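Long-range contacts in nicotinate phosphoribosyltransferase (Vibrio cholerae, PDB 4HL7), which probably catalyses the ATP-driven synthesis of nicotinate ribonucleotide from nicotinate and phosphoribosyl diphosphate, a step of NAD biosynthesis: residues I273-R282 with W301-L312; N25-Y34 with R254-M262. One frame throughout, in Å; residues are numbered along the deposited sequence.

Interaction 1: residues I273-R282 with W301-L312; sequences IDAFLNDFNR and WGDKMIAHYQQL
Helices 273-279 and 301-311 run almost parallel, their axes 11.5 Å apart and 18° askew, with Leu277 set against His308 across the gap. They are adjacent outer helices of the enzyme's α/β barrel: one follows strand 265-267, the other strand 290-293, and Phe276, Phe280, Trp301 and Met305 all rest on Val291 of the latter. So wide a spacing is filled by long side chains. Met305, a selenomethionine folded back at chi2 and chi3, brings SE to 3.8 Å from Leu277 CD2 and 4.0 Å from Ile273 CD1, and also meets the Phe276 ring obliquely in a Met-aromatic contact. Ile273 CD1 touches Trp301 CD1 as well, the two side chains crossing at about a right angle. On the outer side, water 1 takes a hydrogen bond from Lys304 NZ and gives one to Asp274 OD1, bridging two charges that do not touch directly.

The imidazole of His308 is sandwiched. Leu277 CD2 lies over one face, 3.8 Å from the ring centroid of His308, and Leu312 CG is over the other. With CG of His308 trans to its backbone N (chi1 -177°), the ring reaches across to Phe280, where segment 273-282 leaves its helix through an inverse gamma turn. There His308 NE2 donates to Phe280 O at 2.8 Å and 161°, the bond lying in both the imidazole and carbonyl planes.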
loop_
_atom_site.group_PDB
_atom_site.type_symbol
_atom_site.label_atom_id
_atom_site.label_comp_id
_atom_site.label_asym_id
_atom_site.label_seq_id
_atom_site.Cartn_x
_atom_site.Cartn_y
_atom_site.Cartn_z
ATOM N N ILE A 273 -2.605 -9.560 -15.883
ATOM C CA ILE A 273 -3.822 -8.922 -16.412
ATOM C C ILE A 273 -4.719 -9.946 -17.114
ATOM O O ILE A 273 -5.962 -9.919 -16.908
ATOM C CB ILE A 273 -3.493 -7.719 -17.318
ATOM C CG1 ILE A 273 -4.763 -6.899 -17.682
ATOM C CG2 ILE A 273 -2.771 -8.182 -18.576
ATOM C CD1 ILE A 273 -5.601 -6.462 -16.511
ATOM N N ASP A 274 -4.154 -10.893 -17.851
ATOM C CA ASP A 274 -5.047 -11.910 -18.467
ATOM C C ASP A 274 -5.776 -12.747 -17.460
ATOM O O ASP A 274 -6.939 -13.076 -17.676
ATOM C CB ASP A 274 -4.325 -12.828 -19.461
ATOM C CG ASP A 274 -3.679 -12.047 -20.587
ATOM O OD1 ASP A 274 -4.393 -11.341 -21.317
ATOM O OD2 ASP A 274 -2.439 -12.056 -20.664
ATOM N N ALA A 275 -5.106 -13.168 -16.373
ATOM C CA ALA A 275 -5.809 -13.940 -15.302
ATOM C C ALA A 275 -6.882 -13.112 -14.660
ATOM O O ALA A 275 -7.968 -13.615 -14.351
ATOM C CB ALA A 275 -4.809 -14.396 -14.216
ATOM N N PHE A 276 -6.570 -11.842 -14.396
ATOM C CA PHE A 276 -7.561 -10.941 -13.808
ATOM C C PHE A 276 -8.770 -10.795 -14.737
ATOM O O PHE A 276 -9.917 -10.966 -14.306
ATOM C CB PHE A 276 -6.983 -9.566 -13.577
ATOM C CG PHE A 276 -7.975 -8.642 -12.926
ATOM C CD1 PHE A 276 -8.267 -8.747 -11.555
ATOM C CD2 PHE A 276 -8.680 -7.782 -13.694
ATOM C CE1 PHE A 276 -9.250 -7.929 -10.985
ATOM C CE2 PHE A 276 -9.655 -6.951 -13.144
ATOM C CZ PHE A 276 -9.931 -7.020 -11.786
ATOM N N LEU A 277 -8.525 -10.567 -16.027
ATOM C CA LEU A 277 -9.684 -10.391 -16.948
ATOM C C LEU A 277 -10.524 -11.639 -17.025
ATOM O O LEU A 277 -11.736 -11.548 -17.141
ATOM C CB LEU A 277 -9.193 -9.978 -18.349
ATOM C CG LEU A 277 -8.563 -8.559 -18.333
ATOM C CD1 LEU A 277 -8.218 -8.163 -19.762
ATOM C CD2 LEU A 277 -9.428 -7.497 -17.670
ATOM N N ASN A 278 -9.900 -12.810 -16.943
ATOM C CA ASN A 278 -10.667 -14.050 -16.963
ATOM C C ASN A 278 -11.509 -14.267 -15.732
ATOM O O ASN A 278 -12.529 -14.967 -15.792
ATOM C CB ASN A 278 -9.772 -15.281 -17.148
ATOM C CG ASN A 278 -9.213 -15.364 -18.537
ATOM O OD1 ASN A 278 -9.734 -14.711 -19.465
ATOM N ND2 ASN A 278 -8.138 -16.160 -18.708
ATOM N N ASP A 279 -11.112 -13.667 -14.617
ATOM C CA ASP A 279 -11.912 -13.802 -13.384
ATOM C C ASP A 279 -12.965 -12.711 -13.213
ATOM O O ASP A 279 -13.972 -12.908 -12.522
ATOM C CB ASP A 279 -10.966 -13.821 -12.127
ATOM C CG ASP A 279 -10.212 -15.156 -11.979
ATOM O OD1 ASP A 279 -10.651 -16.221 -12.511
ATOM O OD2 ASP A 279 -9.157 -15.140 -11.353
ATOM N N PHE A 280 -12.732 -11.573 -13.837
ATOM C CA PHE A 280 -13.494 -10.337 -13.533
ATOM C C PHE A 280 -14.737 -10.333 -14.411
ATOM O O PHE A 280 -14.803 -9.599 -15.403
ATOM C CB PHE A 280 -12.591 -9.124 -13.784
ATOM C CG PHE A 280 -13.036 -7.821 -13.083
ATOM C CD1 PHE A 280 -13.388 -7.786 -11.725
ATOM C CD2 PHE A 280 -13.026 -6.624 -13.800
ATOM C CE1 PHE A 280 -13.775 -6.590 -11.127
ATOM C CE2 PHE A 280 -13.431 -5.428 -13.218
ATOM C CZ PHE A 280 -13.767 -5.402 -11.852
ATOM N N ASN A 281 -15.713 -11.222 -14.073
ATOM C CA ASN A 281 -16.881 -11.385 -14.912
ATOM C C ASN A 281 -17.877 -10.199 -14.796
ATOM O O ASN A 281 -17.664 -9.206 -14.094
ATOM C CB ASN A 281 -17.563 -12.714 -14.595
ATOM C CG ASN A 281 -17.988 -12.811 -13.163
ATOM O OD1 ASN A 281 -18.560 -11.898 -12.631
ATOM N ND2 ASN A 281 -17.716 -13.967 -12.535
ATOM N N ARG A 282 -18.971 -10.300 -15.527
ATOM C CA ARG A 282 -19.829 -9.155 -15.684
ATOM C C ARG A 282 -20.415 -8.746 -14.314
ATOM O O ARG A 282 -20.486 -7.537 -13.982
ATOM C CB ARG A 282 -20.955 -9.474 -16.722
ATOM C CG ARG A 282 -21.761 -8.225 -17.089
ATOM C CD ARG A 282 -22.745 -8.408 -18.268
ATOM N NE ARG A 282 -23.916 -9.043 -17.737
ATOM C CZ ARG A 282 -24.885 -8.352 -17.118
ATOM N NH1 ARG A 282 -25.925 -9.003 -16.597
ATOM N NH2 ARG A 282 -24.763 -7.017 -17.009
ATOM N N TRP A 301 -2.515 -1.021 -19.991
ATOM C CA TRP A 301 -3.395 -1.530 -18.910
ATOM C C TRP A 301 -4.759 -0.878 -18.996
ATOM O O TRP A 301 -5.811 -1.563 -18.986
ATOM C CB TRP A 301 -2.766 -1.208 -17.551
ATOM C CG TRP A 301 -3.640 -1.585 -16.353
ATOM C CD1 TRP A 301 -3.742 -2.847 -15.684
ATOM C CD2 TRP A 301 -4.508 -0.701 -15.668
ATOM N NE1 TRP A 301 -4.671 -2.744 -14.648
ATOM C CE2 TRP A 301 -5.127 -1.456 -14.573
ATOM C CE3 TRP A 301 -4.811 0.662 -15.812
ATOM C CZ2 TRP A 301 -6.033 -0.879 -13.722
ATOM C CZ3 TRP A 301 -5.728 1.239 -14.944
ATOM C CH2 TRP A 301 -6.348 0.470 -13.926
ATOM N N GLY A 302 -4.765 0.448 -19.035
ATOM C CA GLY A 302 -6.047 1.173 -18.953
ATOM C C GLY A 302 -6.828 0.871 -20.223
ATOM O O GLY A 302 -8.063 0.714 -20.182
ATOM N N ASP A 303 -6.120 0.784 -21.376
ATOM C CA ASP A 303 -6.846 0.521 -22.651
ATOM C C ASP A 303 -7.486 -0.860 -22.570
ATOM O O ASP A 303 -8.625 -1.072 -23.035
ATOM C CB ASP A 303 -5.904 0.597 -23.876
ATOM C CG ASP A 303 -5.607 2.008 -24.286
ATOM O OD1 ASP A 303 -6.365 2.922 -23.925
ATOM O OD2 ASP A 303 -4.584 2.208 -24.983
ATOM N N LYS A 304 -6.748 -1.826 -22.006
ATOM C CA LYS A 304 -7.268 -3.197 -21.881
ATOM C C LYS A 304 -8.491 -3.257 -20.953
ATOM O O LYS A 304 -9.446 -3.965 -21.213
ATOM C CB LYS A 304 -6.190 -4.155 -21.335
ATOM C CG LYS A 304 -5.220 -4.617 -22.395
ATOM C CD LYS A 304 -4.263 -5.652 -21.825
ATOM C CE LYS A 304 -3.199 -5.929 -22.869
ATOM N NZ LYS A 304 -2.431 -7.142 -22.531
HETATM N N MSE A 305 -8.419 -2.532 -19.851
HETATM C CA MSE A 305 -9.538 -2.493 -18.877
HETATM C C MSE A 305 -10.756 -1.849 -19.510
HETATM O O MSE A 305 -11.849 -2.316 -19.342
HETATM C CB MSE A 305 -9.140 -1.695 -17.641
HETATM C CG MSE A 305 -8.113 -2.437 -16.785
HETATM SE SE MSE A 305 -8.847 -4.131 -16.035
HETATM C CE MSE A 305 -10.755 -3.643 -15.801
ATOM N N ILE A 306 -10.556 -0.730 -20.195
ATOM C CA ILE A 306 -11.659 -0.076 -20.935
ATOM C C ILE A 306 -12.288 -1.058 -21.917
ATOM O O ILE A 306 -13.522 -1.182 -21.935
ATOM C CB ILE A 306 -11.208 1.224 -21.621
ATOM C CG1 ILE A 306 -11.029 2.327 -20.547
ATOM C CG2 ILE A 306 -12.223 1.688 -22.679
ATOM C CD1 ILE A 306 -10.289 3.551 -21.041
ATOM N N ALA A 307 -11.478 -1.741 -22.733
ATOM C CA ALA A 307 -12.021 -2.732 -23.708
ATOM C C ALA A 307 -12.817 -3.863 -23.007
ATOM O O ALA A 307 -13.811 -4.417 -23.536
ATOM C CB ALA A 307 -10.898 -3.321 -24.545
ATOM N N HIS A 308 -12.343 -4.256 -21.825
ATOM C CA HIS A 308 -13.028 -5.292 -21.064
ATOM C C HIS A 308 -14.397 -4.833 -20.605
ATOM O O HIS A 308 -15.400 -5.556 -20.777
ATOM C CB HIS A 308 -12.155 -5.718 -19.881
ATOM C CG HIS A 308 -12.752 -6.846 -19.080
ATOM N ND1 HIS A 308 -12.739 -8.113 -19.507
ATOM C CD2 HIS A 308 -13.287 -6.868 -17.784
ATOM C CE1 HIS A 308 -13.297 -8.909 -18.561
ATOM N NE2 HIS A 308 -13.634 -8.140 -17.521
ATOM N N TYR A 309 -14.463 -3.622 -20.007
ATOM C CA TYR A 309 -15.748 -3.058 -19.623
ATOM C C TYR A 309 -16.728 -3.033 -20.830
ATOM O O TYR A 309 -17.901 -3.463 -20.718
ATOM C CB TYR A 309 -15.563 -1.674 -19.089
ATOM C CG TYR A 309 -15.013 -1.688 -17.631
ATOM C CD1 TYR A 309 -15.582 -2.527 -16.623
ATOM C CD2 TYR A 309 -14.046 -0.746 -17.237
ATOM C CE1 TYR A 309 -15.142 -2.432 -15.296
ATOM C CE2 TYR A 309 -13.583 -0.696 -15.922
ATOM C CZ TYR A 309 -14.122 -1.537 -14.980
ATOM O OH TYR A 309 -13.661 -1.431 -13.689
ATOM N N GLN A 310 -16.220 -2.531 -21.958
ATOM C CA GLN A 310 -17.047 -2.362 -23.169
ATOM C C GLN A 310 -17.544 -3.713 -23.684
ATOM O O GLN A 310 -18.695 -3.790 -24.098
ATOM C CB GLN A 310 -16.284 -1.577 -24.229
ATOM C CG GLN A 310 -15.981 -0.147 -23.807
ATOM C CD GLN A 310 -15.108 0.570 -24.790
ATOM O OE1 GLN A 310 -14.205 -0.022 -25.413
ATOM N NE2 GLN A 310 -15.341 1.838 -24.934
ATOM N N GLN A 311 -16.714 -4.766 -23.626
ATOM C CA GLN A 311 -17.098 -6.100 -24.062
ATOM C C GLN A 311 -18.236 -6.626 -23.168
ATOM O O GLN A 311 -19.111 -7.369 -23.607
ATOM C CB GLN A 311 -15.886 -7.066 -24.015
ATOM C CG GLN A 311 -16.253 -8.532 -24.318
ATOM N N LEU A 312 -18.213 -6.204 -21.922
ATOM C CA LEU A 312 -19.212 -6.636 -20.927
ATOM C C LEU A 312 -20.439 -5.662 -20.878
ATOM O O LEU A 312 -21.352 -5.865 -20.072
ATOM C CB LEU A 312 -18.558 -6.728 -19.542
ATOM C CG LEU A 312 -17.506 -7.815 -19.330
ATOM C CD1 LEU A 312 -17.054 -7.759 -17.894
ATOM C CD2 LEU A 312 -18.083 -9.188 -19.651
HETATM O O HOH W 1 -4.241 -8.932 -22.289
HETATM O O HOH W 2 -23.119 -5.096 -18.033
#

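Interaction 2: residues N25-Y34 with R254-M262; sequences NMMQAIHHFY and RWLTAFDGM
Tyr34 OH is gripped twice: Arg254 NH1 donates to it at 3.1 Å and 156°, and His238 NE2 forms a second hydrogen bond with it. The same Arg254 NH1 also gives a hydrogen bond to water 3, which passes one on to Phe33 O and ties down that corner of the guanidinium. The group lies flat on the Phe33 ring, centres 4.0 Å apart and planes at 19°, in an off-centre cation-pi stack; Arg254 CD sits over the same ring, and His32 CD2 lies over its opposite face. The two helices cross at 90°, closest where small residues meet: Ala29 CB is 3.6 Å from Ala258 CB. Beyond the alanines, Asn25 O lies at the edge of the Phe259 ring, 3.2 Å from Phe259 CZ. Gln28 NE2 passes beside that ring to a weak bond with Ala258 O, but its amide is held mainly by Lys86 N and His84 O. Met262, its chain bent twice, lays SE and CE against the Asn25 amide, whose OD1 is hydrogen-bonded to Tyr216 OH. Around this crossing, helix 232-241 packs on Met26, Ala29 and Tyr34, while helices 87-93 and 125-128 line other sides of helix 21-33.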
loop_
_atom_site.group_PDB
_atom_site.type_symbol
_atom_site.label_atom_id
_atom_site.label_comp_id
_atom_site.label_asym_id
_atom_site.label_seq_id
_atom_site.Cartn_x
_atom_site.Cartn_y
_atom_site.Cartn_z
ATOM N N ASN A 25 -9.811 -1.888 7.091
ATOM C CA ASN A 25 -10.918 -2.422 6.361
ATOM C C ASN A 25 -10.759 -3.929 6.094
ATOM O O ASN A 25 -11.695 -4.713 6.357
ATOM C CB ASN A 25 -11.122 -1.620 5.075
ATOM C CG ASN A 25 -11.403 -0.169 5.346
ATOM O OD1 ASN A 25 -11.690 0.249 6.508
ATOM N ND2 ASN A 25 -11.283 0.659 4.275
HETATM N N MSE A 26 -9.574 -4.352 5.629
HETATM C CA MSE A 26 -9.309 -5.741 5.384
HETATM C C MSE A 26 -9.326 -6.484 6.707
HETATM O O MSE A 26 -9.771 -7.625 6.761
HETATM C CB MSE A 26 -7.950 -5.859 4.682
HETATM C CG MSE A 26 -7.747 -7.198 4.084
HETATM SE SE MSE A 26 -6.140 -6.913 2.933
HETATM C CE MSE A 26 -6.154 -5.523 2.081
HETATM N N MSE A 27 -8.932 -5.837 7.800
HETATM C CA MSE A 27 -9.051 -6.536 9.103
HETATM C C MSE A 27 -10.485 -6.921 9.408
HETATM O O MSE A 27 -10.761 -7.988 9.996
HETATM C CB MSE A 27 -8.503 -5.600 10.197
HETATM C CG MSE A 27 -8.454 -6.359 11.547
HETATM SE SE MSE A 27 -7.768 -5.037 12.853
HETATM C CE MSE A 27 -7.838 -5.992 14.562
ATOM N N GLN A 28 -11.435 -6.058 9.062
ATOM C CA GLN A 28 -12.848 -6.458 9.195
ATOM C C GLN A 28 -13.192 -7.673 8.388
ATOM O O GLN A 28 -13.933 -8.581 8.887
ATOM C CB GLN A 28 -13.864 -5.330 8.912
ATOM C CG GLN A 28 -15.276 -5.949 8.739
ATOM C CD GLN A 28 -16.357 -4.948 8.811
ATOM O OE1 GLN A 28 -16.496 -4.241 9.821
ATOM N NE2 GLN A 28 -17.121 -4.827 7.734
ATOM N N ALA A 29 -12.716 -7.749 7.139
ATOM C CA ALA A 29 -13.106 -8.885 6.295
ATOM C C ALA A 29 -12.482 -10.173 6.817
ATOM O O ALA A 29 -13.088 -11.249 6.838
ATOM C CB ALA A 29 -12.684 -8.661 4.828
ATOM N N ILE A 30 -11.275 -10.042 7.327
ATOM C CA ILE A 30 -10.521 -11.218 7.892
ATOM C C ILE A 30 -11.209 -11.618 9.220
ATOM O O ILE A 30 -11.394 -12.835 9.512
ATOM C CB ILE A 30 -9.038 -10.844 8.147
ATOM C CG1 ILE A 30 -8.347 -10.637 6.788
ATOM C CG2 ILE A 30 -8.281 -11.965 8.931
ATOM C CD1 ILE A 30 -7.079 -9.788 6.916
ATOM N N HIS A 31 -11.599 -10.632 10.007
ATOM C CA HIS A 31 -12.352 -10.877 11.283
ATOM C C HIS A 31 -13.601 -11.702 10.995
ATOM O O HIS A 31 -13.918 -12.654 11.717
ATOM C CB HIS A 31 -12.671 -9.514 11.938
ATOM C CG HIS A 31 -13.683 -9.545 13.019
ATOM N ND1 HIS A 31 -13.353 -9.700 14.323
ATOM C CD2 HIS A 31 -15.074 -9.333 12.985
ATOM C CE1 HIS A 31 -14.471 -9.633 15.083
ATOM N NE2 HIS A 31 -15.519 -9.407 14.263
ATOM N N HIS A 32 -14.283 -11.346 9.922
ATOM C CA HIS A 32 -15.546 -11.966 9.583
ATOM C C HIS A 32 -15.377 -13.365 9.055
ATOM O O HIS A 32 -16.066 -14.304 9.529
ATOM C CB HIS A 32 -16.273 -11.079 8.552
ATOM C CG HIS A 32 -17.665 -11.558 8.254
ATOM N ND1 HIS A 32 -18.723 -11.268 9.059
ATOM C CD2 HIS A 32 -18.145 -12.381 7.235
ATOM C CE1 HIS A 32 -19.828 -11.861 8.564
ATOM N NE2 HIS A 32 -19.469 -12.569 7.461
ATOM N N PHE A 33 -14.471 -13.572 8.101
ATOM C CA PHE A 33 -14.383 -14.858 7.352
ATOM C C PHE A 33 -13.293 -15.803 7.882
ATOM O O PHE A 33 -13.360 -17.028 7.659
ATOM C CB PHE A 33 -14.132 -14.586 5.836
ATOM C CG PHE A 33 -15.369 -14.135 5.088
ATOM C CD1 PHE A 33 -16.495 -14.940 5.071
ATOM C CD2 PHE A 33 -15.366 -12.944 4.327
ATOM C CE1 PHE A 33 -17.638 -14.546 4.372
ATOM C CE2 PHE A 33 -16.498 -12.537 3.621
ATOM C CZ PHE A 33 -17.629 -13.345 3.649
ATOM N N TYR A 34 -12.235 -15.228 8.435
ATOM C CA TYR A 34 -10.961 -15.959 8.645
ATOM C C TYR A 34 -10.370 -15.658 10.027
ATOM O O TYR A 34 -9.176 -15.429 10.168
ATOM C CB TYR A 34 -9.910 -15.589 7.535
ATOM C CG TYR A 34 -10.448 -15.808 6.146
ATOM C CD1 TYR A 34 -10.450 -14.767 5.211
ATOM C CD2 TYR A 34 -10.907 -17.065 5.765
ATOM C CE1 TYR A 34 -11.029 -14.945 3.943
ATOM C CE2 TYR A 34 -11.492 -17.283 4.521
ATOM C CZ TYR A 34 -11.512 -16.206 3.612
ATOM O OH TYR A 34 -12.049 -16.396 2.356
ATOM N N ARG A 254 -15.563 -12.402 -2.109
ATOM C CA ARG A 254 -15.677 -12.318 -0.658
ATOM C C ARG A 254 -15.470 -10.890 -0.163
ATOM O O ARG A 254 -15.955 -10.543 0.893
ATOM C CB ARG A 254 -14.671 -13.236 0.007
ATOM C CG ARG A 254 -15.170 -14.679 -0.115
ATOM C CD ARG A 254 -14.807 -15.531 1.073
ATOM N NE ARG A 254 -15.938 -16.404 1.439
ATOM C CZ ARG A 254 -15.938 -17.214 2.486
ATOM N NH1 ARG A 254 -14.851 -17.297 3.247
ATOM N NH2 ARG A 254 -17.012 -17.972 2.755
ATOM N N TRP A 255 -14.756 -10.053 -0.914
ATOM C CA TRP A 255 -14.689 -8.636 -0.518
ATOM C C TRP A 255 -16.100 -8.038 -0.494
ATOM O O TRP A 255 -16.474 -7.292 0.395
ATOM C CB TRP A 255 -13.794 -7.830 -1.487
ATOM C CG TRP A 255 -13.577 -6.412 -1.021
ATOM C CD1 TRP A 255 -14.229 -5.236 -1.418
ATOM C CD2 TRP A 255 -12.704 -6.008 0.071
ATOM N NE1 TRP A 255 -13.750 -4.138 -0.664
ATOM C CE2 TRP A 255 -12.802 -4.560 0.196
ATOM C CE3 TRP A 255 -11.838 -6.693 0.907
ATOM C CZ2 TRP A 255 -12.072 -3.848 1.154
ATOM C CZ3 TRP A 255 -11.090 -5.952 1.842
ATOM C CH2 TRP A 255 -11.206 -4.573 1.940
ATOM N N LEU A 256 -16.881 -8.354 -1.527
ATOM C CA LEU A 256 -18.262 -7.866 -1.646
ATOM C C LEU A 256 -19.195 -8.402 -0.531
ATOM O O LEU A 256 -20.087 -7.710 -0.093
ATOM C CB LEU A 256 -18.826 -8.262 -3.000
ATOM C CG LEU A 256 -18.048 -7.603 -4.182
ATOM C CD1 LEU A 256 -18.662 -8.081 -5.521
ATOM C CD2 LEU A 256 -17.864 -6.052 -4.159
ATOM N N THR A 257 -18.952 -9.615 -0.050
ATOM C CA THR A 257 -19.847 -10.195 0.999
ATOM C C THR A 257 -19.371 -9.869 2.415
ATOM O O THR A 257 -20.058 -10.199 3.388
ATOM C CB THR A 257 -20.046 -11.688 0.812
ATOM O OG1 THR A 257 -18.803 -12.324 0.704
ATOM C CG2 THR A 257 -20.831 -11.950 -0.499
ATOM N N ALA A 258 -18.195 -9.243 2.505
ATOM C CA ALA A 258 -17.632 -8.773 3.797
ATOM C C ALA A 258 -18.263 -7.468 4.270
ATOM O O ALA A 258 -18.206 -7.166 5.444
ATOM C CB ALA A 258 -16.132 -8.609 3.652
ATOM N N PHE A 259 -18.847 -6.691 3.350
ATOM C CA PHE A 259 -19.338 -5.309 3.655
ATOM C C PHE A 259 -20.624 -5.053 2.880
ATOM O O PHE A 259 -20.757 -5.565 1.752
ATOM C CB PHE A 259 -18.342 -4.238 3.183
ATOM C CG PHE A 259 -16.883 -4.460 3.623
ATOM C CD1 PHE A 259 -16.409 -3.921 4.828
ATOM C CD2 PHE A 259 -15.959 -5.097 2.778
ATOM C CE1 PHE A 259 -15.046 -4.097 5.193
ATOM C CE2 PHE A 259 -14.603 -5.252 3.112
ATOM C CZ PHE A 259 -14.148 -4.771 4.355
ATOM N N ASP A 260 -21.530 -4.206 3.405
ATOM C CA ASP A 260 -22.708 -3.793 2.564
ATOM C C ASP A 260 -22.319 -3.025 1.290
ATOM O O ASP A 260 -22.854 -3.278 0.212
ATOM C CB ASP A 260 -23.663 -2.890 3.353
ATOM C CG ASP A 260 -24.370 -3.622 4.455
ATOM O OD1 ASP A 260 -24.371 -4.841 4.385
ATOM O OD2 ASP A 260 -24.952 -2.963 5.375
ATOM N N GLY A 261 -21.413 -2.048 1.440
ATOM C CA GLY A 261 -21.155 -1.086 0.382
ATOM C C GLY A 261 -19.772 -0.460 0.423
ATOM O O GLY A 261 -19.598 0.614 -0.131
HETATM N N MSE A 262 -18.801 -1.130 1.083
HETATM C CA MSE A 262 -17.404 -0.630 1.130
HETATM C C MSE A 262 -16.907 -0.349 -0.277
HETATM O O MSE A 262 -17.116 -1.158 -1.196
HETATM C CB MSE A 262 -16.508 -1.654 1.852
HETATM C CG MSE A 262 -14.969 -1.437 1.871
HETATM SE SE MSE A 262 -14.722 0.190 2.969
HETATM C CE MSE A 262 -15.126 -0.453 4.851
HETATM O O HOH W 3 -15.012 -18.233 5.858
#

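Along the chain the two contacts come in series: interaction 2 is complete at residue 262, and interaction 1 opens eleven residues later, after strand 265-267. Their centres are 24 Å apart and their nearest atoms about 8 Å, so they do not touch. Helix 247-258 links them: its C-terminal end, with the loop that follows, forms one side of interaction 2, while Gln248 and Gln249 near its start meet Phe276, Asp279 and Asn281. Interaction 1 is local packing within the barrel, between neighbouring strand-helix units. Interaction 2 spans 219 residues and joins the N-terminal domain to the barrel region, beside helix 232-241, whose first residue, His232, is the predicted site of autophosphorylation and is unmodified here.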